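Local coordinates for protein BauA (Acinetobacter baumannii, PDB 6HCP) that takes up iron across the outer membrane as ferric preacinetobactin, probably acting as a TonB-dependent siderophore transporter with a plugged beta-barrel, at residues A86-S90 with M578-T582; Y104-G108 with V140-P144; D36-G40 with F567-P571. All blocks are in the same frame, centred on the assembly; numbering follows the deposited sequence. Where two conformers were deposited one is given.

Contact 1 of 3, residues A86-S90 with M578-T582. With C8E ((hydroxyethyloxy)tri(ethyloxy)octane), chain B.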
loop_
_atom_site.group_PDB
_atom_site.type_symbol
_atom_site.label_atom_id
_atom_site.label_comp_id
_atom_site.label_asym_id
_atom_site.label_seq_id
_atom_site.Cartn_x
_atom_site.Cartn_y
_atom_site.Cartn_z
ATOM N N ALA A 86 17.860 13.606 -5.029
ATOM C CA ALA A 86 16.835 13.272 -4.017
ATOM C C ALA A 86 16.468 14.518 -3.190
ATOM O O ALA A 86 15.307 14.778 -2.951
ATOM C CB ALA A 86 17.317 12.134 -3.151
ATOM N N THR A 87 17.463 15.294 -2.757
ATOM C CA THR A 87 17.218 16.416 -1.860
ATOM C C THR A 87 17.577 17.774 -2.470
ATOM O O THR A 87 17.477 18.789 -1.785
ATOM C CB THR A 87 17.972 16.227 -0.533
ATOM O OG1 THR A 87 19.377 16.059 -0.766
ATOM C CG2 THR A 87 17.418 15.037 0.217
ATOM N N ASP A 88 18.132 17.798 -3.688
ATOM C CA ASP A 88 18.686 19.049 -4.220
ATOM C C ASP A 88 17.654 19.716 -5.119
ATOM O O ASP A 88 17.334 19.221 -6.198
ATOM C CB ASP A 88 19.982 18.786 -4.985
ATOM C CG ASP A 88 20.736 20.045 -5.384
ATOM O OD1 ASP A 88 20.091 21.115 -5.512
ATOM O OD2 ASP A 88 21.945 19.917 -5.624
ATOM N N PRO A 89 17.056 20.839 -4.688
ATOM C CA PRO A 89 16.000 21.482 -5.472
ATOM C C PRO A 89 16.488 22.161 -6.761
ATOM O O PRO A 89 15.669 22.613 -7.560
ATOM C CB PRO A 89 15.472 22.558 -4.511
ATOM C CG PRO A 89 16.687 22.924 -3.673
ATOM C CD PRO A 89 17.465 21.633 -3.522
ATOM N N SER A 90 17.807 22.215 -6.963
ATOM C CA SER A 90 18.349 22.749 -8.205
ATOM C C SER A 90 18.640 21.630 -9.210
ATOM O O SER A 90 19.189 21.890 -10.288
ATOM C CB SER A 90 19.587 23.585 -7.923
ATOM O OG SER A 90 19.207 24.796 -7.285
ATOM N N MET A 578 18.069 17.471 5.089
ATOM C CA MET A 578 18.689 17.937 3.826
ATOM C C MET A 578 17.568 18.303 2.843
ATOM O O MET A 578 16.598 17.554 2.691
ATOM C CB MET A 578 19.543 16.842 3.174
ATOM C CG MET A 578 20.815 16.487 3.919
ATOM S SD MET A 578 21.521 14.896 3.364
ATOM C CE MET A 578 21.802 15.235 1.628
ATOM N N GLY A 579 17.695 19.453 2.181
ATOM C CA GLY A 579 16.749 19.828 1.163
ATOM C C GLY A 579 16.791 21.304 0.875
ATOM O O GLY A 579 17.799 21.972 1.109
ATOM N N GLY A 580 15.698 21.800 0.315
ATOM C CA GLY A 580 15.609 23.183 -0.057
ATOM C C GLY A 580 14.453 23.464 -0.995
ATOM O O GLY A 580 13.616 22.581 -1.315
ATOM N N PHE A 581 14.428 24.716 -1.434
ATOM C CA PHE A 581 13.402 25.287 -2.297
ATOM C C PHE A 581 14.108 26.066 -3.408
ATOM O O PHE A 581 15.105 26.750 -3.160
ATOM C CB PHE A 581 12.482 26.237 -1.520
ATOM C CG PHE A 581 11.873 25.623 -0.284
ATOM C CD1 PHE A 581 12.593 25.544 0.900
ATOM C CD2 PHE A 581 10.606 25.058 -0.320
ATOM C CE1 PHE A 581 12.073 24.880 2.004
ATOM C CE2 PHE A 581 10.057 24.468 0.811
ATOM C CZ PHE A 581 10.814 24.324 1.950
ATOM N N THR A 582 13.587 25.949 -4.632
ATOM C CA THR A 582 14.072 26.767 -5.729
ATOM C C THR A 582 12.910 27.349 -6.532
ATOM O O THR A 582 11.852 26.746 -6.637
ATOM C CB THR A 582 14.943 25.970 -6.698
ATOM O OG1 THR A 582 14.156 24.823 -7.050
ATOM C CG2 THR A 582 16.295 25.617 -6.122
HETATM C C1 C8E B . 14.165 30.856 -1.972
HETATM C C2 C8E B . 12.694 30.542 -1.878
HETATM C C3 C8E B . 12.199 29.757 -3.089
HETATM C C4 C8E B . 10.722 29.406 -2.909
HETATM C C5 C8E B . 10.203 28.474 -3.999
HETATM C C6 C8E B . 8.964 27.709 -3.540
HETATM C C7 C8E B . 8.637 26.570 -4.499
HETATM C C8 C8E B . 7.728 25.496 -3.881
HETATM O O9 C8E B . 6.872 24.911 -4.856
HETATM C C10 C8E B . 6.696 23.487 -4.823
HETATM C C11 C8E B . 5.792 23.005 -5.946
HETATM O O12 C8E B . 4.425 22.832 -5.564
HETATM C C13 C8E B . 3.519 23.660 -6.353
HETATM C C14 C8E B . 2.586 22.854 -7.285
HETATM O O15 C8E B . 2.242 23.474 -8.564
HETATM C C16 C8E B . 1.678 22.533 -9.538
HETATM C C17 C8E B . 1.377 23.091 -10.966
HETATM O O18 C8E B . 0.595 22.067 -11.664
#
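Pro89 lays its ring on the glycine backbone of strand 575-590: CG sits 3.5 Å from the carbonyl carbon of Gly580, with the amide N of Phe581 next nearest. Neither Gly579 nor Gly580 puts a side chain in the way, which lets the loop 86-90 come down directly on the main chain. Two residues earlier, Thr87 meets Gly579 and Met578. Its carbonyl O receives a nearly straight CA-H...O contact from Gly579 CA, 3.2 Å away (165° at the hydrogen), while its methyl CG2 rests 3.6 Å from Met578 O. This is the plug packing on the inner wall of the barrel, as in other TonB-dependent receptors: loop and strand run in roughly the same direction, 27° apart, and Phe581 points its CB away from the plug, where a bound C8E detergent molecule lies against it. Thr582 closes the far end. With OG1 held between its backbone N and carbonyl carbon (chi1 52°), the hydroxyl donates to Pro89 O at 2.7 Å, coming from above the carbonyl plane. The other branch of Thr582, CG2, touches Pro89 CB and lies 3.2 Å from Ser90 OG, whose hydroxyl is hydrogen-bonded to Glu564 of the adjacent barrel strand. Asp88 faces the other way and shapes the loop from within: its OD1 accepts the amide of Ser90 at 2.9 Å, forming an Asx turn across Pro89. Lys610 of strand 599-618 hydrogen-bonds to the Asp88 carbonyl.

Contact 2 of 3, residues Y104-G108 with V140-P144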
loop_
_atom_site.group_PDB
_atom_site.type_symbol
_atom_site.label_atom_id
_atom_site.label_comp_id
_atom_site.label_asym_id
_atom_site.label_seq_id
_atom_site.Cartn_x
_atom_site.Cartn_y
_atom_site.Cartn_z
ATOM N N TYR A 104 19.237 14.122 -15.974
ATOM C CA TYR A 104 19.023 15.173 -14.991
ATOM C C TYR A 104 19.480 16.540 -15.532
ATOM O O TYR A 104 20.261 16.642 -16.462
ATOM C CB TYR A 104 19.739 14.861 -13.671
ATOM C CG TYR A 104 21.190 14.481 -13.801
ATOM C CD1 TYR A 104 22.195 15.434 -13.781
ATOM C CD2 TYR A 104 21.574 13.155 -13.888
ATOM C CE1 TYR A 104 23.521 15.093 -13.989
ATOM C CE2 TYR A 104 22.904 12.797 -14.045
ATOM C CZ TYR A 104 23.885 13.764 -14.102
ATOM O OH TYR A 104 25.199 13.396 -14.288
ATOM N N TYR A 105 18.839 17.573 -14.994
ATOM C CA TYR A 105 19.132 18.961 -15.223
ATOM C C TYR A 105 19.705 19.554 -13.932
ATOM O O TYR A 105 19.267 19.196 -12.831
ATOM C CB TYR A 105 17.862 19.723 -15.600
ATOM C CG TYR A 105 17.207 19.293 -16.884
ATOM C CD1 TYR A 105 16.419 18.156 -16.937
ATOM C CD2 TYR A 105 17.213 20.126 -17.989
ATOM C CE1 TYR A 105 15.778 17.775 -18.102
ATOM C CE2 TYR A 105 16.647 19.725 -19.189
ATOM C CZ TYR A 105 15.877 18.580 -19.230
ATOM O OH TYR A 105 15.274 18.230 -20.393
ATOM N N ILE A 106 20.629 20.505 -14.081
ATOM C CA ILE A 106 21.149 21.299 -12.978
ATOM C C ILE A 106 20.950 22.779 -13.341
ATOM O O ILE A 106 21.292 23.192 -14.452
ATOM C CB ILE A 106 22.633 20.954 -12.706
ATOM C CG1 ILE A 106 22.836 19.447 -12.485
ATOM C CG2 ILE A 106 23.148 21.766 -11.535
ATOM C CD1 ILE A 106 24.271 19.015 -12.320
ATOM N N ARG A 107 20.338 23.544 -12.427
ATOM C CA ARG A 107 19.993 24.942 -12.655
ATOM C C ARG A 107 19.231 25.092 -13.979
ATOM O O ARG A 107 19.349 26.113 -14.676
ATOM C CB ARG A 107 21.247 25.818 -12.630
ATOM C CG ARG A 107 21.778 26.019 -11.221
ATOM C CD ARG A 107 22.803 27.131 -11.094
ATOM N NE ARG A 107 23.112 27.362 -9.698
ATOM C CZ ARG A 107 24.064 28.168 -9.247
ATOM N NH1 ARG A 107 24.974 28.666 -10.078
ATOM N NH2 ARG A 107 24.168 28.354 -7.942
ATOM N N GLY A 108 18.415 24.081 -14.295
ATOM C CA GLY A 108 17.480 24.136 -15.394
ATOM C C GLY A 108 18.099 23.888 -16.756
ATOM O O GLY A 108 17.417 24.062 -17.774
ATOM N N VAL A 140 28.871 17.775 -6.475
ATOM C CA VAL A 140 28.164 18.576 -7.460
ATOM C C VAL A 140 28.629 20.020 -7.315
ATOM O O VAL A 140 28.624 20.594 -6.213
ATOM C CB VAL A 140 26.631 18.497 -7.317
ATOM C CG1 VAL A 140 25.933 19.301 -8.414
ATOM C CG2 VAL A 140 26.130 17.071 -7.321
ATOM N N LEU A 141 28.958 20.628 -8.457
ATOM C CA LEU A 141 29.182 22.067 -8.547
ATOM C C LEU A 141 28.149 22.619 -9.526
ATOM O O LEU A 141 28.069 22.148 -10.653
ATOM C CB LEU A 141 30.604 22.349 -9.033
ATOM C CG LEU A 141 30.965 23.842 -9.068
ATOM C CD1 LEU A 141 32.442 24.048 -8.803
ATOM C CD2 LEU A 141 30.560 24.479 -10.381
ATOM N N LYS A 142 27.313 23.537 -9.054
ATOM C CA LYS A 142 26.174 23.988 -9.816
ATOM C C LYS A 142 26.581 25.136 -10.740
ATOM O O LYS A 142 27.363 26.023 -10.382
ATOM C CB LYS A 142 25.015 24.383 -8.898
ATOM C CG LYS A 142 24.499 23.211 -8.066
ATOM C CD LYS A 142 23.449 23.586 -7.064
ATOM C CE LYS A 142 23.376 22.600 -5.913
ATOM N NZ LYS A 142 22.180 22.853 -5.092
ATOM N N GLY A 143 26.026 25.082 -11.950
ATOM C CA GLY A 143 26.289 26.074 -12.997
ATOM C C GLY A 143 27.524 25.710 -13.808
ATOM O O GLY A 143 28.227 24.745 -13.515
ATOM N N PRO A 144 27.802 26.472 -14.880
ATOM C CA PRO A 144 28.920 26.172 -15.769
ATOM C C PRO A 144 30.253 26.467 -15.077
ATOM O O PRO A 144 30.284 27.218 -14.075
ATOM C CB PRO A 144 28.702 27.125 -16.947
ATOM C CG PRO A 144 27.888 28.260 -16.363
ATOM C CD PRO A 144 26.980 27.596 -15.354
#
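Arg107 stretches across Lys142 at about a right angle, its guanidinium lying over the lysine's CB, which stands off the plane toward its rim. Both residues belong to the plug, the globular domain that fills the barrel: Arg107 follows strand 105-106 of its small antiparallel three-stranded sheet, and Lys142 ends strand 135-142 of its mixed sheet. Lys142 O also lies over a guanidinium face, 3.6 Å from Arg107 NH1, so this approach is packing and no hydrogen bond joins the two segments. Lower down the arginine, CD rests 3.9 Å from Gly143 N, and Gly143, with no side chain, lets the extended arginine pass close to its CA. Ile106 fills in beside it, its CG2 branch 4.0 Å from Lys142 CG and its CD1 4.3 Å from Val140 CG1. Farther out, the two cationic ends go to different carboxylates. Arg107 NH2 forms salt bridges to Glu564 and Glu514 of the barrel wall, whereas the extended Lys142 chain leads NZ away to a salt bridge with Asp88 OD1 of the plug. The charged atoms Arg107 NH2 and Lys142 NZ lie 6.5 Å apart. The backbone also sets the arginine's position: Arg107 and Gly108 both have positive phi and link antiparallel strands 105-106 and 109-110 in a tight turn, with Asn560 ND2 of the barrel donating to Arg107 O. With Arg107 CG beside its own backbone N (chi1 -74°), the chain leaves this turn toward Lys142, bringing NE to 3.6 Å from Lys142 CB.

Contact 3 of 3, residues D36-G40 with F567-P571. With EDO (1,2-ethanediol), chain U.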
loop_
_atom_site.group_PDB
_atom_site.type_symbol
_atom_site.label_atom_id
_atom_site.label_comp_id
_atom_site.label_asym_id
_atom_site.label_seq_id
_atom_site.Cartn_x
_atom_site.Cartn_y
_atom_site.Cartn_z
ATOM N N ASP A 36 36.754 15.035 7.621
ATOM C CA ASP A 36 36.274 15.750 6.410
ATOM C C ASP A 36 34.740 15.642 6.273
ATOM O O ASP A 36 34.180 16.158 5.327
ATOM C CB ASP A 36 37.000 15.208 5.173
ATOM C CG ASP A 36 36.211 15.298 3.875
ATOM O OD1 ASP A 36 36.094 16.425 3.315
ATOM O OD2 ASP A 36 35.725 14.238 3.424
ATOM N N THR A 37 34.063 14.996 7.227
ATOM C CA THR A 37 32.624 14.707 7.127
ATOM C C THR A 37 31.856 15.679 8.026
ATOM O O THR A 37 32.263 15.964 9.138
ATOM C CB THR A 37 32.366 13.236 7.473
ATOM O OG1 THR A 37 32.751 12.405 6.377
ATOM C CG2 THR A 37 30.921 12.945 7.792
ATOM N N TYR A 38 30.735 16.208 7.536
ATOM C CA TYR A 38 29.921 17.128 8.300
ATOM C C TYR A 38 29.043 16.339 9.285
ATOM O O TYR A 38 28.875 15.134 9.148
ATOM C CB TYR A 38 29.084 17.982 7.349
ATOM C CG TYR A 38 28.543 19.259 7.929
ATOM C CD1 TYR A 38 29.374 20.310 8.252
ATOM C CD2 TYR A 38 27.182 19.435 8.091
ATOM C CE1 TYR A 38 28.875 21.484 8.782
ATOM C CE2 TYR A 38 26.662 20.607 8.606
ATOM C CZ TYR A 38 27.516 21.628 8.979
ATOM O OH TYR A 38 27.011 22.797 9.436
ATOM N N ALA A 39 28.513 17.043 10.280
ATOM C CA ALA A 39 27.546 16.470 11.214
ATOM C C ALA A 39 26.459 15.730 10.427
ATOM O O ALA A 39 25.943 16.251 9.444
ATOM C CB ALA A 39 26.959 17.584 12.043
ATOM N N GLY A 40 26.155 14.499 10.843
ATOM C CA GLY A 40 25.218 13.638 10.144
ATOM C C GLY A 40 25.900 12.538 9.350
ATOM O O GLY A 40 25.283 11.524 9.053
ATOM N N PHE A 567 19.938 23.424 2.454
ATOM C CA PHE A 567 20.505 23.217 3.786
ATOM C C PHE A 567 20.848 21.746 3.945
ATOM O O PHE A 567 20.311 20.878 3.237
ATOM C CB PHE A 567 19.532 23.701 4.866
ATOM C CG PHE A 567 18.091 23.341 4.614
ATOM C CD1 PHE A 567 17.635 22.060 4.863
ATOM C CD2 PHE A 567 17.229 24.240 4.008
ATOM C CE1 PHE A 567 16.337 21.701 4.542
ATOM C CE2 PHE A 567 15.927 23.879 3.704
ATOM C CZ PHE A 567 15.495 22.602 3.946
ATOM N N PHE A 568 21.759 21.465 4.884
ATOM C CA PHE A 568 22.102 20.096 5.205
ATOM C C PHE A 568 22.649 20.040 6.632
ATOM O O PHE A 568 23.095 21.057 7.180
ATOM C CB PHE A 568 23.131 19.541 4.219
ATOM C CG PHE A 568 24.396 20.354 4.102
ATOM C CD1 PHE A 568 25.408 20.232 5.045
ATOM C CD2 PHE A 568 24.586 21.224 3.041
ATOM C CE1 PHE A 568 26.592 20.937 4.918
ATOM C CE2 PHE A 568 25.777 21.932 2.910
ATOM C CZ PHE A 568 26.763 21.814 3.869
ATOM N N GLY A 569 22.658 18.833 7.185
ATOM C CA GLY A 569 23.290 18.585 8.470
ATOM C C GLY A 569 22.292 18.116 9.505
ATOM O O GLY A 569 21.335 17.402 9.193
ATOM N N SER A 570 22.582 18.464 10.759
ATOM C CA SER A 570 21.833 18.004 11.909
ATOM C C SER A 570 21.374 19.221 12.696
ATOM O O SER A 570 22.179 19.889 13.326
ATOM C CB SER A 570 22.660 17.076 12.761
ATOM O OG SER A 570 21.979 16.806 13.973
ATOM N N PRO A 571 20.112 19.664 12.531
ATOM C CA PRO A 571 19.653 20.894 13.169
ATOM C C PRO A 571 19.439 20.710 14.680
ATOM O O PRO A 571 19.423 21.689 15.404
ATOM C CB PRO A 571 18.336 21.188 12.451
ATOM C CG PRO A 571 17.825 19.816 12.076
ATOM C CD PRO A 571 19.056 18.995 11.761
HETATM C C1 EDO U . 23.257 15.289 7.020
HETATM O O1 EDO U . 22.316 16.026 6.208
HETATM C C2 EDO U . 24.656 15.695 6.567
HETATM O O2 EDO U . 25.612 14.754 6.987
#
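Ala39 and Gly569 pass with their CA atoms 5.5 Å apart, and no hydrogen bond joins the two segments directly; the closest main-chain approach is Ala39 O to Gly569 CA, at 3.7 Å. A 1,2-ethanediol, probably from the crystallisation liquor, bridges the two backbones instead. Its O2 donates to Ala39 O at 2.9 Å, and its O1 accepts from Gly569 N at 3.0 Å (146° at the hydrogen). Gly40, with positive phi and no side chain, lies close against O2, and Gln42 N makes a further hydrogen bond to the diol. Strand 549-569 belongs to the transmembrane beta-barrel of a TonB-dependent receptor, and 567-571 covers its last residues and the start of the short turn leading to strand 575-590, presumably on the periplasmic side; 36-40 is the ordered start of the chain, in the N-terminal region that carries the TonB box in this family. Among side chains, Tyr38 and Phe568 form a T-shaped pair, centroids 5.1 Å apart and planes at 80°. Phe568 is the edge: CE1 and CD1 point down on one face of Tyr38, CE1 meeting Tyr38 CD2 at 3.6 Å. Holding CG between its backbone N and carbonyl carbon (chi1 56°) swings the Phe568 ring over toward the tyrosine, while Phe57 makes a second edge-to-face contact with it. The tyrosine ring meets Gly569 CA at its edge, 3.9 Å from CE2, and its hydroxyl is hydrogen-bonded to Asp520, fixing the far end of the ring to the barrel. Beyond the glycine, the CB atoms of Ala39 and Ser570 lie 4.4 Å apart.

From the first ordered residues, 36-40 leads into the plug, and contact 3 closes the longest loop by returning at 567-571. Contact 1 starts later, at 86-90, and ends just past contact 3, at 578-582, so these two cross; contact 2, within the plug, lies inside both. Contacts 1 and 3 tie the plug and its N-terminal approach to two successive, neighbouring barrel strands, 549-569 and 575-590, which are joined by a backbone hydrogen bond between Phe567 N and Gly579 O. Contact 2 connects two plug sheets and meets contact 1 through the Asp88-Lys142 salt bridge and the Ser90-Arg107 backbone pair. Contacts 2 and 3 do not touch.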